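PDB 2V72: Exo-alpha-sialidase from Clostridium perfringens, which binds galactose through its family 32 carbohydrate-binding module, which probably helps this large sialidase toxin attach to host glycans. Local coordinates for residues A[77-91]-A[117-131]. Sequence-based numbering, arbitrary orientation.
Sequences NNGFITKYEIHAINN and IDAEEIKITAIQGVG. With GAL (beta-D-galactopyranose), chain C.
Val130 straddles the turn formed by residues 77-80: its CG1 lies 3.2 Å from Phe80 CB, the two side chains running side by side, while CG2 rests on Asn77 O, and the side chains of Asn77 and Val130 cross at about a right angle. The backbone secures Val130 from both ends, since Gly79 N donates to Val130 O and Val130 N to Phe80 O. Residues 77-80 form a type II beta turn, closed by Phe80 N donating to Asn77 O, which places Asn78 beside the galactose, with Asn78 CB 3.3 Å from O4 of the sugar; Arg73 and Phe133 belong to the same pocket.

Further along, Lys83 meets Gln128 and Ile127 at a double irregularity. Lys83 CB lies 3.9 Å from Gln128 CB, and its CD passes near Ile127 CG2, the side chains crossing obliquely. Thr82 N and Lys83 N both donate to Gln128 O from one face of its carbonyl plane, and Lys83 O in turn takes Ile127 N at 2.8 Å and, weakly, Gln128 N. These are two classic beta bulges back to back, where the ladder bends on its way from the core of the F5/8 type C beta-sandwich to the sugar-binding end. Beyond them strands 84-90 and 121-126 pair regularly, at 160° to each other, in the middle of a five-stranded antiparallel sheet. Ile86 CG2 packs on Ile122 CG2 at 3.6 Å, on the face turned to strand 135-142. On the other face a water joins His87 ND1, in the plane of the ring, to Thr125 OG1 and Lys123 O.

Near the far end, Ile89 CG1 stands beside the backbone N (chi1 -64°), and from it CD1 reaches to 3.8 Å from Glu121 O. A third classic bulge sets Glu120 and Glu121 both opposite Ile89. The bent Glu120 chain brings OE1 within 2.7 Å of Asn91 N, which approaches from above the carboxylate plane.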
loop_
_atom_site.group_PDB
_atom_site.type_symbol
_atom_site.label_atom_id
_atom_site.label_comp_id
_atom_site.label_asym_id
_atom_site.label_seq_id
_atom_site.Cartn_x
_atom_site.Cartn_y
_atom_site.Cartn_z
ATOM N N ASN A 77 15.082 -0.394 7.831
ATOM C CA ASN A 77 14.905 -0.526 6.375
ATOM C C ASN A 77 14.167 -1.783 5.874
ATOM O O ASN A 77 13.748 -1.842 4.716
ATOM C CB ASN A 77 16.225 -0.288 5.615
ATOM C CG ASN A 77 17.290 -1.340 5.897
ATOM O OD1 ASN A 77 18.378 -1.296 5.308
ATOM N ND2 ASN A 77 16.997 -2.285 6.789
ATOM N N ASN A 78 13.997 -2.770 6.752
ATOM C CA ASN A 78 13.342 -4.027 6.385
ATOM C C ASN A 78 11.974 -3.812 5.758
ATOM O O ASN A 78 11.093 -3.185 6.358
ATOM C CB ASN A 78 13.214 -4.960 7.598
ATOM C CG ASN A 78 14.405 -5.886 7.755
ATOM O OD1 ASN A 78 15.059 -6.254 6.780
ATOM N ND2 ASN A 78 14.677 -6.282 8.987
ATOM N N GLY A 79 11.810 -4.327 4.546
ATOM C CA GLY A 79 10.534 -4.239 3.847
ATOM C C GLY A 79 10.321 -3.003 2.993
ATOM O O GLY A 79 9.224 -2.804 2.469
ATOM N N PHE A 80 11.347 -2.158 2.868
ATOM C CA PHE A 80 11.320 -1.097 1.871
ATOM C C PHE A 80 10.996 -1.823 0.570
ATOM O O PHE A 80 11.779 -2.662 0.120
ATOM C CB PHE A 80 12.687 -0.399 1.730
ATOM C CG PHE A 80 12.983 0.654 2.778
ATOM C CD1 PHE A 80 14.256 1.217 2.852
ATOM C CD2 PHE A 80 12.019 1.086 3.677
ATOM C CE1 PHE A 80 14.565 2.199 3.806
ATOM C CE2 PHE A 80 12.318 2.067 4.631
ATOM C CZ PHE A 80 13.593 2.624 4.693
ATOM N N ILE A 81 9.836 -1.538 -0.013
ATOM C CA ILE A 81 9.452 -2.170 -1.273
ATOM C C ILE A 81 10.234 -1.529 -2.416
ATOM O O ILE A 81 10.235 -0.304 -2.558
ATOM C CB ILE A 81 7.922 -2.083 -1.525
ATOM C CG1 ILE A 81 7.161 -2.709 -0.343
ATOM C CG2 ILE A 81 7.565 -2.755 -2.859
ATOM C CD1 ILE A 81 5.668 -2.467 -0.328
ATOM N N THR A 82 10.909 -2.364 -3.207
ATOM C CA THR A 82 11.745 -1.890 -4.313
ATOM C C THR A 82 11.120 -2.115 -5.697
ATOM O O THR A 82 11.408 -1.372 -6.635
ATOM C CB THR A 82 13.147 -2.545 -4.296
ATOM O OG1 THR A 82 13.015 -3.963 -4.459
ATOM C CG2 THR A 82 13.893 -2.225 -2.997
ATOM N N LYS A 83 10.293 -3.151 -5.823
ATOM C CA LYS A 83 9.592 -3.457 -7.068
ATOM C C LYS A 83 8.129 -3.769 -6.739
ATOM O O LYS A 83 7.839 -4.580 -5.845
ATOM C CB LYS A 83 10.261 -4.634 -7.786
ATOM C CG LYS A 83 10.022 -4.678 -9.290
ATOM C CD LYS A 83 10.568 -5.953 -9.923
ATOM C CE LYS A 83 10.218 -5.996 -11.406
ATOM N NZ LYS A 83 9.938 -7.377 -11.927
ATOM N N TYR A 84 7.215 -3.119 -7.457
ATOM C CA TYR A 84 5.799 -3.121 -7.094
ATOM C C TYR A 84 4.850 -3.228 -8.297
ATOM O O TYR A 84 5.248 -3.018 -9.448
ATOM C CB TYR A 84 5.461 -1.856 -6.284
ATOM C CG TYR A 84 5.542 -0.576 -7.094
ATOM C CD1 TYR A 84 4.419 -0.062 -7.741
ATOM C CD2 TYR A 84 6.750 0.111 -7.226
ATOM C CE1 TYR A 84 4.496 1.106 -8.501
ATOM C CE2 TYR A 84 6.841 1.273 -7.978
ATOM C CZ TYR A 84 5.713 1.768 -8.609
ATOM O OH TYR A 84 5.812 2.917 -9.350
ATOM N N GLU A 85 3.597 -3.566 -7.999
ATOM C CA GLU A 85 2.473 -3.458 -8.925
ATOM C C GLU A 85 1.318 -2.861 -8.150
ATOM O O GLU A 85 1.185 -3.097 -6.949
ATOM C CB GLU A 85 2.033 -4.829 -9.425
ATOM C CG GLU A 85 2.881 -5.468 -10.520
ATOM C CD GLU A 85 2.386 -6.874 -10.879
ATOM O OE1 GLU A 85 1.462 -7.376 -10.196
ATOM O OE2 GLU A 85 2.923 -7.481 -11.829
ATOM N N ILE A 86 0.485 -2.086 -8.832
ATOM C CA ILE A 86 -0.742 -1.567 -8.245
ATOM C C ILE A 86 -1.937 -1.943 -9.134
ATOM O O ILE A 86 -1.943 -1.661 -10.331
ATOM C CB ILE A 86 -0.671 -0.027 -8.016
ATOM C CG1 ILE A 86 0.546 0.349 -7.148
ATOM C CG2 ILE A 86 -1.981 0.500 -7.414
ATOM C CD1 ILE A 86 0.586 1.809 -6.689
ATOM N N HIS A 87 -2.925 -2.607 -8.541
ATOM C CA HIS A 87 -4.154 -2.984 -9.237
ATOM C C HIS A 87 -5.312 -2.279 -8.577
ATOM O O HIS A 87 -5.294 -2.052 -7.364
ATOM C CB HIS A 87 -4.422 -4.489 -9.148
ATOM C CG HIS A 87 -3.406 -5.342 -9.836
ATOM N ND1 HIS A 87 -2.157 -5.585 -9.305
ATOM C CD2 HIS A 87 -3.467 -6.042 -10.994
ATOM C CE1 HIS A 87 -1.489 -6.392 -10.111
ATOM N NE2 HIS A 87 -2.259 -6.680 -11.146
ATOM N N ALA A 88 -6.316 -1.932 -9.377
ATOM C CA ALA A 88 -7.540 -1.338 -8.862
ATOM C C ALA A 88 -8.705 -2.287 -9.090
ATOM O O ALA A 88 -8.737 -3.007 -10.087
ATOM C CB ALA A 88 -7.807 0.008 -9.528
ATOM N N ILE A 89 -9.658 -2.284 -8.165
ATOM C CA ILE A 89 -10.849 -3.117 -8.292
ATOM C C ILE A 89 -12.064 -2.208 -8.445
ATOM O O ILE A 89 -12.356 -1.396 -7.561
ATOM C CB ILE A 89 -11.012 -4.103 -7.085
ATOM C CG1 ILE A 89 -9.855 -5.111 -7.029
ATOM C CG2 ILE A 89 -12.339 -4.869 -7.166
ATOM C CD1 ILE A 89 -8.666 -4.670 -6.181
ATOM N N ASN A 90 -12.748 -2.328 -9.584
ATOM C CA ASN A 90 -13.932 -1.516 -9.862
ATOM C C ASN A 90 -15.063 -2.248 -10.597
ATOM O O ASN A 90 -14.930 -2.603 -11.769
ATOM C CB ASN A 90 -13.559 -0.236 -10.603
ATOM C CG ASN A 90 -14.668 0.800 -10.554
ATOM O OD1 ASN A 90 -15.105 1.211 -9.470
ATOM N ND2 ASN A 90 -15.137 1.223 -11.732
ATOM N N ASN A 91 -16.160 -2.477 -9.871
ATOM C CA ASN A 91 -17.424 -3.031 -10.394
ATOM C C ASN A 91 -17.482 -4.438 -11.072
ATOM O O ASN A 91 -18.054 -4.558 -12.157
ATOM C CB ASN A 91 -18.138 -1.987 -11.272
ATOM C CG ASN A 91 -19.547 -2.417 -11.665
ATOM O OD1 ASN A 91 -20.421 -2.595 -10.816
ATOM N ND2 ASN A 91 -19.767 -2.586 -12.963
ATOM N N ILE A 117 -8.457 7.357 -11.788
ATOM C CA ILE A 117 -8.995 6.014 -11.968
ATOM C C ILE A 117 -10.163 5.699 -11.037
ATOM O O ILE A 117 -10.167 6.075 -9.863
ATOM C CB ILE A 117 -7.891 4.926 -11.917
ATOM C CG1 ILE A 117 -7.031 5.057 -10.657
ATOM C CG2 ILE A 117 -7.015 5.022 -13.158
ATOM C CD1 ILE A 117 -6.444 3.740 -10.150
ATOM N N ASP A 118 -11.168 5.035 -11.595
ATOM C CA ASP A 118 -12.318 4.561 -10.833
ATOM C C ASP A 118 -11.892 3.307 -10.089
ATOM O O ASP A 118 -11.382 2.370 -10.697
ATOM C CB ASP A 118 -13.500 4.239 -11.763
ATOM C CG ASP A 118 -13.935 5.429 -12.600
ATOM O OD1 ASP A 118 -14.495 6.399 -12.036
ATOM O OD2 ASP A 118 -13.720 5.394 -13.826
ATOM N N ALA A 119 -12.086 3.299 -8.774
ATOM C CA ALA A 119 -11.687 2.163 -7.943
ATOM C C ALA A 119 -12.424 2.157 -6.612
ATOM O O ALA A 119 -12.556 3.198 -5.969
ATOM C CB ALA A 119 -10.172 2.185 -7.708
ATOM N N GLU A 120 -12.906 0.977 -6.214
ATOM C CA GLU A 120 -13.487 0.760 -4.880
ATOM C C GLU A 120 -12.437 0.183 -3.926
ATOM O O GLU A 120 -12.612 0.199 -2.702
ATOM C CB GLU A 120 -14.660 -0.230 -4.933
ATOM C CG GLU A 120 -15.315 -0.448 -6.295
ATOM C CD GLU A 120 -15.869 -1.858 -6.436
ATOM O OE1 GLU A 120 -15.371 -2.611 -7.304
ATOM O OE2 GLU A 120 -16.784 -2.228 -5.666
ATOM N N GLU A 121 -11.365 -0.353 -4.502
ATOM C CA GLU A 121 -10.327 -1.041 -3.754
ATOM C C GLU A 121 -9.001 -0.936 -4.505
ATOM O O GLU A 121 -8.986 -0.890 -5.732
ATOM C CB GLU A 121 -10.715 -2.511 -3.547
ATOM C CG GLU A 121 -9.880 -3.250 -2.511
ATOM C CD GLU A 121 -10.461 -4.602 -2.129
ATOM O OE1 GLU A 121 -9.768 -5.625 -2.334
ATOM O OE2 GLU A 121 -11.608 -4.641 -1.629
ATOM N N ILE A 122 -7.899 -0.886 -3.759
ATOM C CA ILE A 122 -6.549 -0.846 -4.337
ATOM C C ILE A 122 -5.665 -1.914 -3.713
ATOM O O ILE A 122 -5.754 -2.186 -2.518
ATOM C CB ILE A 122 -5.877 0.531 -4.129
ATOM C CG1 ILE A 122 -6.757 1.648 -4.692
ATOM C CG2 ILE A 122 -4.503 0.572 -4.803
ATOM C CD1 ILE A 122 -6.418 2.999 -4.146
ATOM N N LYS A 123 -4.804 -2.507 -4.527
ATOM C CA LYS A 123 -3.917 -3.560 -4.069
ATOM C C LYS A 123 -2.473 -3.216 -4.399
ATOM O O LYS A 123 -2.111 -3.054 -5.568
ATOM C CB LYS A 123 -4.304 -4.881 -4.731
ATOM C CG LYS A 123 -3.671 -6.123 -4.137
ATOM C CD LYS A 123 -3.872 -7.286 -5.089
ATOM C CE LYS A 123 -3.818 -8.621 -4.378
ATOM N NZ LYS A 123 -4.088 -9.746 -5.332
ATOM N N ILE A 124 -1.651 -3.098 -3.364
ATOM C CA ILE A 124 -0.216 -2.905 -3.547
ATOM C C ILE A 124 0.492 -4.237 -3.366
ATOM O O ILE A 124 0.452 -4.828 -2.283
ATOM C CB ILE A 124 0.384 -1.873 -2.551
ATOM C CG1 ILE A 124 -0.514 -0.632 -2.393
ATOM C CG2 ILE A 124 1.835 -1.521 -2.940
ATOM C CD1 ILE A 124 -0.884 0.075 -3.700
ATOM N N THR A 125 1.138 -4.696 -4.433
ATOM C CA THR A 125 1.886 -5.941 -4.427
ATOM C C THR A 125 3.375 -5.642 -4.380
ATOM O O THR A 125 3.895 -4.890 -5.205
ATOM C CB THR A 125 1.548 -6.821 -5.663
ATOM O OG1 THR A 125 0.158 -7.171 -5.631
ATOM C CG2 THR A 125 2.391 -8.100 -5.692
ATOM N N ALA A 126 4.046 -6.228 -3.387
ATOM C CA ALA A 126 5.487 -6.109 -3.239
ATOM C C ALA A 126 6.178 -7.305 -3.888
ATOM O O ALA A 126 6.135 -8.415 -3.361
ATOM C CB ALA A 126 5.852 -6.006 -1.780
ATOM N N ILE A 127 6.797 -7.070 -5.041
ATOM C CA ILE A 127 7.530 -8.117 -5.765
ATOM C C ILE A 127 8.909 -8.325 -5.143
ATOM O O ILE A 127 9.358 -9.462 -4.974
ATOM C CB ILE A 127 7.679 -7.777 -7.267
ATOM C CG1 ILE A 127 6.303 -7.562 -7.910
ATOM C CG2 ILE A 127 8.468 -8.871 -7.999
ATOM C CD1 ILE A 127 6.349 -6.852 -9.257
ATOM N N GLN A 128 9.578 -7.220 -4.827
ATOM C CA GLN A 128 10.887 -7.246 -4.194
ATOM C C GLN A 128 10.904 -6.182 -3.115
ATOM O O GLN A 128 10.254 -5.147 -3.253
ATOM C CB GLN A 128 11.999 -6.976 -5.206
ATOM C CG GLN A 128 12.257 -8.110 -6.194
ATOM C CD GLN A 128 13.546 -7.931 -6.983
ATOM O OE1 GLN A 128 14.595 -7.568 -6.423
ATOM N NE2 GLN A 128 13.483 -8.196 -8.288
ATOM N N GLY A 129 11.635 -6.456 -2.039
ATOM C CA GLY A 129 11.742 -5.564 -0.893
ATOM C C GLY A 129 12.941 -5.977 -0.062
ATOM O O GLY A 129 13.351 -7.137 -0.109
ATOM N N VAL A 130 13.515 -5.042 0.693
ATOM C CA VAL A 130 14.735 -5.348 1.454
ATOM C C VAL A 130 14.507 -6.323 2.607
ATOM O O VAL A 130 13.501 -6.245 3.330
ATOM C CB VAL A 130 15.571 -4.073 1.875
ATOM C CG1 VAL A 130 14.871 -2.786 1.507
ATOM C CG2 VAL A 130 15.970 -4.093 3.353
ATOM N N GLY A 131 15.452 -7.253 2.737
ATOM C CA GLY A 131 15.377 -8.337 3.703
ATOM C C GLY A 131 14.441 -9.439 3.245
ATOM O O GLY A 131 14.324 -10.466 3.912
HETATM C C1 GAL C . 13.331 -6.174 13.051
HETATM C C2 GAL C . 12.456 -4.995 12.632
HETATM C C3 GAL C . 11.039 -5.459 12.281
HETATM C C4 GAL C . 11.039 -6.673 11.350
HETATM C C5 GAL C . 11.996 -7.751 11.839
HETATM C C6 GAL C . 12.087 -8.886 10.822
HETATM O O1 GAL C . 14.657 -5.726 13.163
HETATM O O2 GAL C . 12.434 -4.020 13.655
HETATM O O3 GAL C . 10.351 -4.408 11.643
HETATM O O4 GAL C . 11.422 -6.282 10.049
HETATM O O5 GAL C . 13.287 -7.198 12.069
HETATM O O6 GAL C . 12.675 -10.019 11.425
HETATM O O HOH W 1 -1.088 -5.385 -6.962
#